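Local coordinates for protein cystalysin (Treponema denticola, PDB 1C7O) that belongs to the aminotransferase class I and II family of pyridoxal-phosphate-dependent enzymes and forms a dimer that binds the ligand PPG, at residues K238-A243 with G289-G294; W329-A334 with I365-I370. All blocks are in the same frame, centred on the assembly; numbering follows the deposited sequence.

Contact 1: residues K238-A243 with G289-G294. With PPG ((2E,3E)-4-(2-aminoethoxy)-2-[({3-hydroxy-2-methyl-5-[(phosphonooxy)methyl]pyridin-4-yl}methyl)imino]but-3-enoic acid), chain I.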
ATOM      1  N   LYS A 238     -14.277  -5.638   1.896  1.00 25.07           N
ATOM      2  CA  LYS A 238     -15.624  -5.411   2.400  1.00 24.40           C
ATOM      3  C   LYS A 238     -16.285  -6.695   2.878  1.00 25.71           C
ATOM      4  O   LYS A 238     -16.946  -6.712   3.917  1.00 26.92           O
ATOM      5  CB  LYS A 238     -16.501  -4.747   1.331  1.00 25.54           C
ATOM      6  CG  LYS A 238     -16.197  -3.272   1.080  1.00 28.52           C
ATOM      7  CD  LYS A 238     -15.296  -2.690   2.179  1.00 35.77           C
ATOM      8  CE  LYS A 238     -15.053  -1.215   1.994  1.00 36.68           C
ATOM      9  NZ  LYS A 238     -14.489  -0.979   0.651  1.00 41.95           N
ATOM     10  N   THR A 239     -16.093  -7.765   2.113  1.00 25.96           N
ATOM     11  CA  THR A 239     -16.665  -9.071   2.430  1.00 24.18           C
ATOM     12  C   THR A 239     -16.353  -9.539   3.842  1.00 24.49           C
ATOM     13  O   THR A 239     -17.266  -9.878   4.599  1.00 24.53           O
ATOM     14  CB  THR A 239     -16.149 -10.176   1.469  1.00 23.02           C
ATOM     15  OG1 THR A 239     -16.359  -9.781   0.107  1.00 21.77           O
ATOM     16  CG2 THR A 239     -16.880 -11.486   1.731  1.00 22.13           C
ATOM     17  N   PHE A 240     -15.067  -9.554   4.198  1.00 22.53           N
ATOM     18  CA  PHE A 240     -14.662 -10.042   5.512  1.00 22.78           C
ATOM     19  C   PHE A 240     -14.151  -9.011   6.526  1.00 23.43           C
ATOM     20  O   PHE A 240     -13.510  -9.371   7.517  1.00 23.44           O
ATOM     21  CB  PHE A 240     -13.633 -11.158   5.335  1.00 21.57           C
ATOM     22  CG  PHE A 240     -14.096 -12.268   4.425  1.00 21.18           C
ATOM     23  CD1 PHE A 240     -13.754 -12.274   3.078  1.00 17.68           C
ATOM     24  CD2 PHE A 240     -14.906 -13.294   4.911  1.00 20.70           C
ATOM     25  CE1 PHE A 240     -14.209 -13.274   2.228  1.00 16.37           C
ATOM     26  CE2 PHE A 240     -15.372 -14.307   4.060  1.00 17.83           C
ATOM     27  CZ  PHE A 240     -15.022 -14.294   2.717  1.00 18.29           C
ATOM     28  N   ASN A 241     -14.455  -7.737   6.281  1.00 22.86           N
ATOM     29  CA  ASN A 241     -14.061  -6.638   7.163  1.00 22.14           C
ATOM     30  C   ASN A 241     -12.550  -6.520   7.343  1.00 22.96           C
ATOM     31  O   ASN A 241     -12.061  -6.425   8.472  1.00 23.25           O
ATOM     32  CB  ASN A 241     -14.741  -6.793   8.540  1.00 21.12           C
ATOM     33  CG  ASN A 241     -14.671  -5.517   9.378  1.00 20.35           C
ATOM     34  OD1 ASN A 241     -14.608  -4.416   8.840  1.00 17.19           O
ATOM     35  ND2 ASN A 241     -14.710  -5.665  10.704  1.00 19.68           N
ATOM     36  N   ILE A 242     -11.812  -6.521   6.231  1.00 21.94           N
ATOM     37  CA  ILE A 242     -10.363  -6.401   6.294  1.00 19.69           C
ATOM     38  C   ILE A 242      -9.832  -5.326   5.363  1.00 20.83           C
ATOM     39  O   ILE A 242      -8.872  -5.542   4.626  1.00 21.47           O
ATOM     40  CB  ILE A 242      -9.653  -7.752   5.998  1.00 16.84           C
ATOM     41  CG1 ILE A 242      -9.947  -8.233   4.576  1.00 18.59           C
ATOM     42  CG2 ILE A 242     -10.120  -8.791   6.988  1.00 18.53           C
ATOM     43  CD1 ILE A 242      -9.297  -9.588   4.231  1.00 10.75           C
ATOM     44  N   ALA A 243     -10.463  -4.158   5.401  1.00 21.84           N
ATOM     45  CA  ALA A 243     -10.017  -3.041   4.587  1.00 22.87           C
ATOM     46  C   ALA A 243      -8.659  -2.628   5.139  1.00 22.58           C
ATOM     47  O   ALA A 243      -7.930  -1.866   4.516  1.00 24.09           O
ATOM     48  CB  ALA A 243     -10.997  -1.875   4.689  1.00 20.75           C
ATOM     49  N   GLY A 289     -16.542 -18.744   4.756  1.00 31.64           N
ATOM     50  CA  GLY A 289     -17.772 -18.694   3.988  1.00 32.51           C
ATOM     51  C   GLY A 289     -19.006 -18.717   4.873  1.00 33.40           C
ATOM     52  O   GLY A 289     -19.955 -17.968   4.632  1.00 32.13           O
ATOM     53  N   LYS A 290     -19.004 -19.581   5.888  1.00 34.45           N
ATOM     54  CA  LYS A 290     -20.141 -19.675   6.813  1.00 36.06           C
ATOM     55  C   LYS A 290     -20.327 -18.340   7.528  1.00 34.62           C
ATOM     56  O   LYS A 290     -21.452 -17.876   7.742  1.00 34.94           O
ATOM     57  CB  LYS A 290     -19.899 -20.765   7.867  1.00 39.54           C
ATOM     58  CG  LYS A 290     -19.860 -22.189   7.329  1.00 45.41           C
ATOM     59  CD  LYS A 290     -21.152 -22.523   6.590  1.00 50.01           C
ATOM     60  CE  LYS A 290     -21.158 -23.958   6.061  1.00 53.89           C
ATOM     61  NZ  LYS A 290     -22.374 -24.242   5.235  1.00 54.77           N
ATOM     62  N   TRP A 291     -19.204 -17.733   7.896  1.00 31.00           N
ATOM     63  CA  TRP A 291     -19.204 -16.464   8.593  1.00 30.53           C
ATOM     64  C   TRP A 291     -19.873 -15.402   7.736  1.00 30.30           C
ATOM     65  O   TRP A 291     -20.684 -14.622   8.225  1.00 30.47           O
ATOM     66  CB  TRP A 291     -17.766 -16.051   8.910  1.00 27.81           C
ATOM     67  CG  TRP A 291     -17.687 -14.802   9.704  1.00 25.43           C
ATOM     68  CD1 TRP A 291     -17.691 -14.693  11.063  1.00 24.25           C
ATOM     69  CD2 TRP A 291     -17.632 -13.464   9.193  1.00 24.04           C
ATOM     70  NE1 TRP A 291     -17.644 -13.371  11.429  1.00 22.20           N
ATOM     71  CE2 TRP A 291     -17.609 -12.595  10.302  1.00 22.11           C
ATOM     72  CE3 TRP A 291     -17.606 -12.916   7.905  1.00 23.99           C
ATOM     73  CZ2 TRP A 291     -17.559 -11.204  10.166  1.00 23.05           C
ATOM     74  CZ3 TRP A 291     -17.556 -11.530   7.768  1.00 24.90           C
ATOM     75  CH2 TRP A 291     -17.534 -10.691   8.897  1.00 22.96           C
ATOM     76  N   LEU A 292     -19.523 -15.381   6.456  1.00 30.82           N
ATOM     77  CA  LEU A 292     -20.090 -14.424   5.520  1.00 32.12           C
ATOM     78  C   LEU A 292     -21.608 -14.574   5.422  1.00 34.71           C
ATOM     79  O   LEU A 292     -22.343 -13.583   5.414  1.00 35.81           O
ATOM     80  CB  LEU A 292     -19.460 -14.607   4.134  1.00 29.83           C
ATOM     81  CG  LEU A 292     -20.055 -13.764   3.000  1.00 28.17           C
ATOM     82  CD1 LEU A 292     -20.152 -12.309   3.425  1.00 28.95           C
ATOM     83  CD2 LEU A 292     -19.195 -13.894   1.762  1.00 27.87           C
ATOM     84  N   ASP A 293     -22.076 -15.814   5.351  1.00 35.90           N
ATOM     85  CA  ASP A 293     -23.504 -16.063   5.243  1.00 36.59           C
ATOM     86  C   ASP A 293     -24.205 -15.549   6.487  1.00 35.37           C
ATOM     87  O   ASP A 293     -25.234 -14.885   6.402  1.00 36.12           O
ATOM     88  CB  ASP A 293     -23.781 -17.560   5.070  1.00 40.28           C
ATOM     89  CG  ASP A 293     -22.975 -18.185   3.931  1.00 44.97           C
ATOM     90  OD1 ASP A 293     -22.862 -17.561   2.850  1.00 45.35           O
ATOM     91  OD2 ASP A 293     -22.461 -19.313   4.113  1.00 48.23           O
ATOM     92  N   GLY A 294     -23.638 -15.857   7.648  1.00 34.52           N
ATOM     93  CA  GLY A 294     -24.230 -15.418   8.897  1.00 33.76           C
ATOM     94  C   GLY A 294     -24.279 -13.910   8.966  1.00 34.29           C
ATOM     95  O   GLY A 294     -25.261 -13.324   9.436  1.00 34.90           O
TER
HETATM   96  N1  PPG I1500     -15.251   1.128  -4.108  1.00 35.52           N
HETATM   97  C2  PPG I1500     -16.540   1.264  -3.610  1.00 36.15           C
HETATM   98  C2A PPG I1500     -17.628   1.249  -4.633  1.00 35.08           C
HETATM   99  C3  PPG I1500     -16.692   1.364  -2.153  1.00 37.22           C
HETATM  100  O3  PPG I1500     -18.009   1.511  -1.763  1.00 38.68           O
HETATM  101  C4  PPG I1500     -15.569   1.321  -1.312  1.00 38.19           C
HETATM  102  C4A PPG I1500     -15.773   1.620   0.176  1.00 41.10           C
HETATM  103  C5  PPG I1500     -14.211   1.176  -1.973  1.00 37.45           C
HETATM  104  C6  PPG I1500     -14.131   1.086  -3.358  1.00 35.32           C
HETATM  105  C5A PPG I1500     -12.874   1.204  -1.133  1.00 35.86           C
HETATM  106  OP4 PPG I1500     -11.949   0.189  -1.569  1.00 35.94           O
HETATM  107  P   PPG I1500     -10.431   0.184  -1.013  1.00 35.82           P
HETATM  108  OP1 PPG I1500      -9.805   1.416  -1.549  1.00 33.45           O
HETATM  109  OP2 PPG I1500      -9.782  -1.108  -1.537  1.00 34.77           O
HETATM  110  OP3 PPG I1500     -10.535   0.127   0.465  1.00 37.69           O
HETATM  111  N4A PPG I1500     -15.775   3.042   0.435  1.00 42.11           N
HETATM  112  CAI PPG I1500     -16.076   3.505   1.802  1.00 40.37           C
HETATM  113  CBC PPG I1500     -17.442   4.056   2.086  1.00 37.29           C
HETATM  114  O2B PPG I1500     -17.784   4.555   3.347  1.00 35.68           O
HETATM  115  O3B PPG I1500     -18.337   4.061   1.136  1.00 35.50           O
HETATM  116  CBI PPG I1500     -15.101   3.354   2.848  1.00 44.44           C
HETATM  117  CGI PPG I1500     -14.392   4.477   3.351  1.00 47.89           C
HETATM  118  OET PPG I1500     -13.459   5.242   2.536  1.00 50.57           O
HETATM  119  CEI PPG I1500     -12.726   6.144   3.491  1.00 51.27           C
HETATM  120  CFI PPG I1500     -11.891   5.296   4.476  1.00 50.86           C
HETATM  121  NI  PPG I1500     -11.226   6.091   5.459  1.00 50.78           N
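Apolar packing carries the meeting of Thr239 and Phe240 with Trp291 and Leu292. Thr239 CG2, set anti to the backbone N (the hydroxyl OG1 sits beside that N, chi1 -53°), comes within 3.3 Å of Leu292 CD2 and also lies over one face of its neighbour Phe240's ring, toward the rim. The Phe240 and Trp291 side chains run past each other in opposite senses, with Phe240 CD2 4.0 Å from Trp291 CE3, while Phe240 CE2 sits 4.1 Å from Leu292 CB. Tyr3 meets the indole edge-to-face, and Phe5 and Pro46 also pack on it.

Polar groups add no hydrogen bond across the interface. The carbonyl oxygen of Thr239 lies in the indole plane at its edge, 3.6 Å from Trp291 CZ3. Thr239 OG1 turns instead to Asp208, and Asn241 OD1 accepts from Met41 N.

Beyond the hydrophobic patch, the same short helix presents Lys238 to the ligand, its NZ 2.9 Å from PPG C4A. Asn241, with positive phi, closes that helix in a Schellman motif. A lysine placed beside this carbon is consistent with the cofactor-holding lysine of fold type I pyridoxal-phosphate enzymes.

Contact 2: residues W329-A334 with I365-I370. With PPG ((2E,3E)-4-(2-aminoethoxy)-2-[({3-hydroxy-2-methyl-5-[(phosphonooxy)methyl]pyridin-4-yl}methyl)imino]but-3-enoic acid), chain I.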
ATOM      1  N   TRP A 329     -29.795   3.327   1.893  1.00 29.04           N
ATOM      2  CA  TRP A 329     -30.076   4.691   1.418  1.00 28.88           C
ATOM      3  C   TRP A 329     -31.404   5.194   2.005  1.00 30.45           C
ATOM      4  O   TRP A 329     -32.475   4.728   1.612  1.00 31.05           O
ATOM      5  CB  TRP A 329     -30.149   4.656  -0.118  1.00 28.73           C
ATOM      6  CG  TRP A 329     -29.961   5.973  -0.855  1.00 30.38           C
ATOM      7  CD1 TRP A 329     -30.729   6.440  -1.883  1.00 30.07           C
ATOM      8  CD2 TRP A 329     -28.912   6.941  -0.671  1.00 30.08           C
ATOM      9  NE1 TRP A 329     -30.229   7.630  -2.352  1.00 31.93           N
ATOM     10  CE2 TRP A 329     -29.116   7.962  -1.630  1.00 30.06           C
ATOM     11  CE3 TRP A 329     -27.820   7.042   0.203  1.00 30.21           C
ATOM     12  CZ2 TRP A 329     -28.270   9.073  -1.738  1.00 30.64           C
ATOM     13  CZ3 TRP A 329     -26.973   8.152   0.095  1.00 30.83           C
ATOM     14  CH2 TRP A 329     -27.208   9.152  -0.870  1.00 31.60           C
ATOM     15  N   ILE A 330     -31.329   6.149   2.934  1.00 29.34           N
ATOM     16  CA  ILE A 330     -32.519   6.694   3.588  1.00 29.94           C
ATOM     17  C   ILE A 330     -32.890   8.085   3.067  1.00 30.80           C
ATOM     18  O   ILE A 330     -32.039   8.971   2.990  1.00 31.08           O
ATOM     19  CB  ILE A 330     -32.319   6.783   5.127  1.00 31.20           C
ATOM     20  CG1 ILE A 330     -31.713   5.479   5.660  1.00 30.24           C
ATOM     21  CG2 ILE A 330     -33.657   7.043   5.817  1.00 30.80           C
ATOM     22  CD1 ILE A 330     -31.323   5.534   7.123  1.00 27.42           C
ATOM     23  N   ASP A 331     -34.171   8.271   2.748  1.00 30.67           N
ATOM     24  CA  ASP A 331     -34.684   9.532   2.211  1.00 31.84           C
ATOM     25  C   ASP A 331     -35.337  10.457   3.251  1.00 33.18           C
ATOM     26  O   ASP A 331     -36.492  10.263   3.640  1.00 32.80           O
ATOM     27  CB  ASP A 331     -35.668   9.217   1.069  1.00 31.07           C
ATOM     28  CG  ASP A 331     -36.323  10.466   0.476  1.00 31.37           C
ATOM     29  OD1 ASP A 331     -35.783  11.585   0.635  1.00 26.92           O
ATOM     30  OD2 ASP A 331     -37.386  10.309  -0.172  1.00 30.99           O
ATOM     31  N   PHE A 332     -34.587  11.472   3.680  1.00 34.21           N
ATOM     32  CA  PHE A 332     -35.066  12.445   4.663  1.00 35.36           C
ATOM     33  C   PHE A 332     -35.562  13.726   3.991  1.00 36.74           C
ATOM     34  O   PHE A 332     -35.624  14.783   4.627  1.00 35.66           O
ATOM     35  CB  PHE A 332     -33.951  12.830   5.645  1.00 35.02           C
ATOM     36  CG  PHE A 332     -33.623  11.771   6.660  1.00 36.18           C
ATOM     37  CD1 PHE A 332     -32.752  10.735   6.355  1.00 36.45           C
ATOM     38  CD2 PHE A 332     -34.157  11.835   7.941  1.00 35.36           C
ATOM     39  CE1 PHE A 332     -32.413   9.785   7.313  1.00 35.17           C
ATOM     40  CE2 PHE A 332     -33.823  10.888   8.901  1.00 34.55           C
ATOM     41  CZ  PHE A 332     -32.950   9.863   8.586  1.00 33.98           C
ATOM     42  N   ARG A 333     -35.914  13.643   2.713  1.00 38.31           N
ATOM     43  CA  ARG A 333     -36.373  14.825   1.994  1.00 39.51           C
ATOM     44  C   ARG A 333     -37.602  15.513   2.606  1.00 41.35           C
ATOM     45  O   ARG A 333     -37.655  16.743   2.698  1.00 40.08           O
ATOM     46  CB  ARG A 333     -36.624  14.474   0.522  1.00 39.58           C
ATOM     47  CG  ARG A 333     -35.328  14.422  -0.307  1.00 38.98           C
ATOM     48  CD  ARG A 333     -35.566  14.061  -1.770  1.00 35.38           C
ATOM     49  NE  ARG A 333     -36.090  12.707  -1.924  1.00 35.37           N
ATOM     50  CZ  ARG A 333     -36.283  12.111  -3.097  1.00 34.32           C
ATOM     51  NH1 ARG A 333     -35.988  12.754  -4.217  1.00 35.43           N
ATOM     52  NH2 ARG A 333     -36.773  10.879  -3.153  1.00 32.12           N
ATOM     53  N   ALA A 334     -38.577  14.724   3.045  1.00 42.12           N
ATOM     54  CA  ALA A 334     -39.787  15.294   3.625  1.00 43.69           C
ATOM     55  C   ALA A 334     -39.472  16.184   4.823  1.00 45.78           C
ATOM     56  O   ALA A 334     -40.306  16.988   5.242  1.00 47.36           O
ATOM     57  CB  ALA A 334     -40.741  14.184   4.031  1.00 40.43           C
ATOM     58  N   ILE A 365     -28.437  14.734  -1.991  1.00 28.25           N
ATOM     59  CA  ILE A 365     -28.933  15.783  -1.103  1.00 27.60           C
ATOM     60  C   ILE A 365     -30.331  15.433  -0.576  1.00 30.04           C
ATOM     61  O   ILE A 365     -31.295  15.312  -1.348  1.00 27.85           O
ATOM     62  CB  ILE A 365     -28.993  17.132  -1.854  1.00 26.20           C
ATOM     63  CG1 ILE A 365     -27.573  17.656  -2.063  1.00 25.17           C
ATOM     64  CG2 ILE A 365     -29.868  18.119  -1.107  1.00 23.33           C
ATOM     65  CD1 ILE A 365     -27.505  18.904  -2.892  1.00 25.44           C
ATOM     66  N   GLY A 366     -30.422  15.269   0.744  1.00 31.04           N
ATOM     67  CA  GLY A 366     -31.678  14.924   1.380  1.00 29.76           C
ATOM     68  C   GLY A 366     -31.665  13.490   1.861  1.00 30.74           C
ATOM     69  O   GLY A 366     -32.544  13.073   2.617  1.00 31.85           O
ATOM     70  N   PHE A 367     -30.668  12.727   1.422  1.00 31.05           N
ATOM     71  CA  PHE A 367     -30.554  11.326   1.821  1.00 31.60           C
ATOM     72  C   PHE A 367     -29.456  11.138   2.853  1.00 32.07           C
ATOM     73  O   PHE A 367     -28.641  12.035   3.080  1.00 31.41           O
ATOM     74  CB  PHE A 367     -30.246  10.426   0.616  1.00 32.05           C
ATOM     75  CG  PHE A 367     -31.316  10.427  -0.439  1.00 34.59           C
ATOM     76  CD1 PHE A 367     -31.448  11.504  -1.312  1.00 33.75           C
ATOM     77  CD2 PHE A 367     -32.207   9.361  -0.543  1.00 34.98           C
ATOM     78  CE1 PHE A 367     -32.452  11.523  -2.269  1.00 34.83           C
ATOM     79  CE2 PHE A 367     -33.218   9.368  -1.499  1.00 34.89           C
ATOM     80  CZ  PHE A 367     -33.339  10.455  -2.364  1.00 34.90           C
ATOM     81  N   GLU A 368     -29.445   9.954   3.463  1.00 31.69           N
ATOM     82  CA  GLU A 368     -28.450   9.583   4.463  1.00 31.56           C
ATOM     83  C   GLU A 368     -28.111   8.112   4.224  1.00 32.04           C
ATOM     84  O   GLU A 368     -28.997   7.315   3.904  1.00 33.04           O
ATOM     85  CB  GLU A 368     -29.017   9.734   5.880  1.00 30.68           C
ATOM     86  CG  GLU A 368     -29.469  11.129   6.262  1.00 29.90           C
ATOM     87  CD  GLU A 368     -28.322  12.100   6.434  1.00 33.10           C
ATOM     88  OE1 GLU A 368     -28.582  13.258   6.823  1.00 32.79           O
ATOM     89  OE2 GLU A 368     -27.159  11.714   6.181  1.00 36.70           O
ATOM     90  N   ARG A 369     -26.838   7.751   4.365  1.00 30.64           N
ATOM     91  CA  ARG A 369     -26.436   6.360   4.179  1.00 28.99           C
ATOM     92  C   ARG A 369     -26.081   5.763   5.540  1.00 27.27           C
ATOM     93  O   ARG A 369     -25.168   6.230   6.215  1.00 26.09           O
ATOM     94  CB  ARG A 369     -25.229   6.258   3.245  1.00 30.05           C
ATOM     95  CG  ARG A 369     -25.093   4.890   2.588  1.00 31.16           C
ATOM     96  CD  ARG A 369     -23.741   4.710   1.960  1.00 28.95           C
ATOM     97  NE  ARG A 369     -22.707   4.645   2.980  1.00 32.19           N
ATOM     98  CZ  ARG A 369     -21.408   4.587   2.719  1.00 33.28           C
ATOM     99  NH1 ARG A 369     -20.990   4.586   1.461  1.00 30.43           N
ATOM    100  NH2 ARG A 369     -20.531   4.529   3.717  1.00 31.01           N
ATOM    101  N   ILE A 370     -26.812   4.732   5.942  1.00 25.98           N
ATOM    102  CA  ILE A 370     -26.577   4.092   7.225  1.00 24.87           C
ATOM    103  C   ILE A 370     -25.844   2.762   7.071  1.00 23.81           C
ATOM    104  O   ILE A 370     -26.197   1.941   6.220  1.00 22.76           O
ATOM    105  CB  ILE A 370     -27.912   3.847   7.953  1.00 25.71           C
ATOM    106  CG1 ILE A 370     -27.657   3.326   9.368  1.00 27.47           C
ATOM    107  CG2 ILE A 370     -28.755   2.847   7.163  1.00 26.15           C
ATOM    108  CD1 ILE A 370     -28.932   3.146  10.186  1.00 27.18           C
TER
HETATM  109  N1  PPG I1500     -15.251   1.128  -4.108  1.00 35.52           N
HETATM  110  C2  PPG I1500     -16.540   1.264  -3.610  1.00 36.15           C
HETATM  111  C2A PPG I1500     -17.628   1.249  -4.633  1.00 35.08           C
HETATM  112  C3  PPG I1500     -16.692   1.364  -2.153  1.00 37.22           C
HETATM  113  O3  PPG I1500     -18.009   1.511  -1.763  1.00 38.68           O
HETATM  114  C4  PPG I1500     -15.569   1.321  -1.312  1.00 38.19           C
HETATM  115  C4A PPG I1500     -15.773   1.620   0.176  1.00 41.10           C
HETATM  116  C5  PPG I1500     -14.211   1.176  -1.973  1.00 37.45           C
HETATM  117  C6  PPG I1500     -14.131   1.086  -3.358  1.00 35.32           C
HETATM  118  C5A PPG I1500     -12.874   1.204  -1.133  1.00 35.86           C
HETATM  119  OP4 PPG I1500     -11.949   0.189  -1.569  1.00 35.94           O
HETATM  120  P   PPG I1500     -10.431   0.184  -1.013  1.00 35.82           P
HETATM  121  OP1 PPG I1500      -9.805   1.416  -1.549  1.00 33.45           O
HETATM  122  OP2 PPG I1500      -9.782  -1.108  -1.537  1.00 34.77           O
HETATM  123  OP3 PPG I1500     -10.535   0.127   0.465  1.00 37.69           O
HETATM  124  N4A PPG I1500     -15.775   3.042   0.435  1.00 42.11           N
HETATM  125  CAI PPG I1500     -16.076   3.505   1.802  1.00 40.37           C
HETATM  126  CBC PPG I1500     -17.442   4.056   2.086  1.00 37.29           C
HETATM  127  O2B PPG I1500     -17.784   4.555   3.347  1.00 35.68           O
HETATM  128  O3B PPG I1500     -18.337   4.061   1.136  1.00 35.50           O
HETATM  129  CBI PPG I1500     -15.101   3.354   2.848  1.00 44.44           C
HETATM  130  CGI PPG I1500     -14.392   4.477   3.351  1.00 47.89           C
HETATM  131  OET PPG I1500     -13.459   5.242   2.536  1.00 50.57           O
HETATM  132  CEI PPG I1500     -12.726   6.144   3.491  1.00 51.27           C
HETATM  133  CFI PPG I1500     -11.891   5.296   4.476  1.00 50.86           C
HETATM  134  NI  PPG I1500     -11.226   6.091   5.459  1.00 50.78           N
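Ile330 and Glu368 form the hydrogen-bonded pair of two antiparallel strands: Ile330 N gives a nearly straight bond (169°) to Glu368 O at 2.8 Å, and Glu368 N returns one to Ile330 O. Two residues on from Ile330, Phe332 N adds a more bent bond (136°) to Gly366 O.

On the face bearing Trp329, Asp331 and Phe367, the Phe367 ring lies between the indole and a carboxylate. The five-membered ring of Trp329 is nearly parallel to it but slid aside, centroids 4.3 Å apart; Trp329 NE1, over the Phe367 face, is hydrogen-bonded to Tyr149 OH. Asp331 OD1 accepts from Arg333 N, an Asx turn, and from Arg333 NE at 2.8 Å, the two donors arriving from opposite faces of the carboxylate. Arg333 NH2 donates to Asp331 OD2 at 3.1 Å and also forms a salt bridge with Glu144; Phe367 CZ sits over the guanidinium centre.

Arg369, its CG anti to the backbone N (chi1 -158°) and its chain bent at chi3, leads away to PPG, NH1 reaching O3B at 2.7 Å and NH2 O2B at 2.8 Å. Asn175 OD1 and Ser37 O also accept from Arg369, so this paired grip probably fixes the carboxylate's position and rotation.

How the contacts relate
The two contacts follow in series along the chain, both segments of contact 1 preceding those of contact 2, with helix 289-313 leading on to strand 327-331. Their centres are 27 Å apart and their nearest atoms about 8 Å, so they do not touch. Contact 1 joins helix 237-240, which comes soon after strand 230-234 of the seven-stranded mixed sheet, to the start of helix 289-313; contact 2 lies in the separate three-stranded antiparallel sheet. What they share is PPG: Lys238 reaches C4A, the carbon joining the pyridine ring to the rest of the ligand, and Arg369 reaches the carboxylate. Tyr64 of the second subunit also hydrogen-bonds the ligand, so both chains contribute to the site.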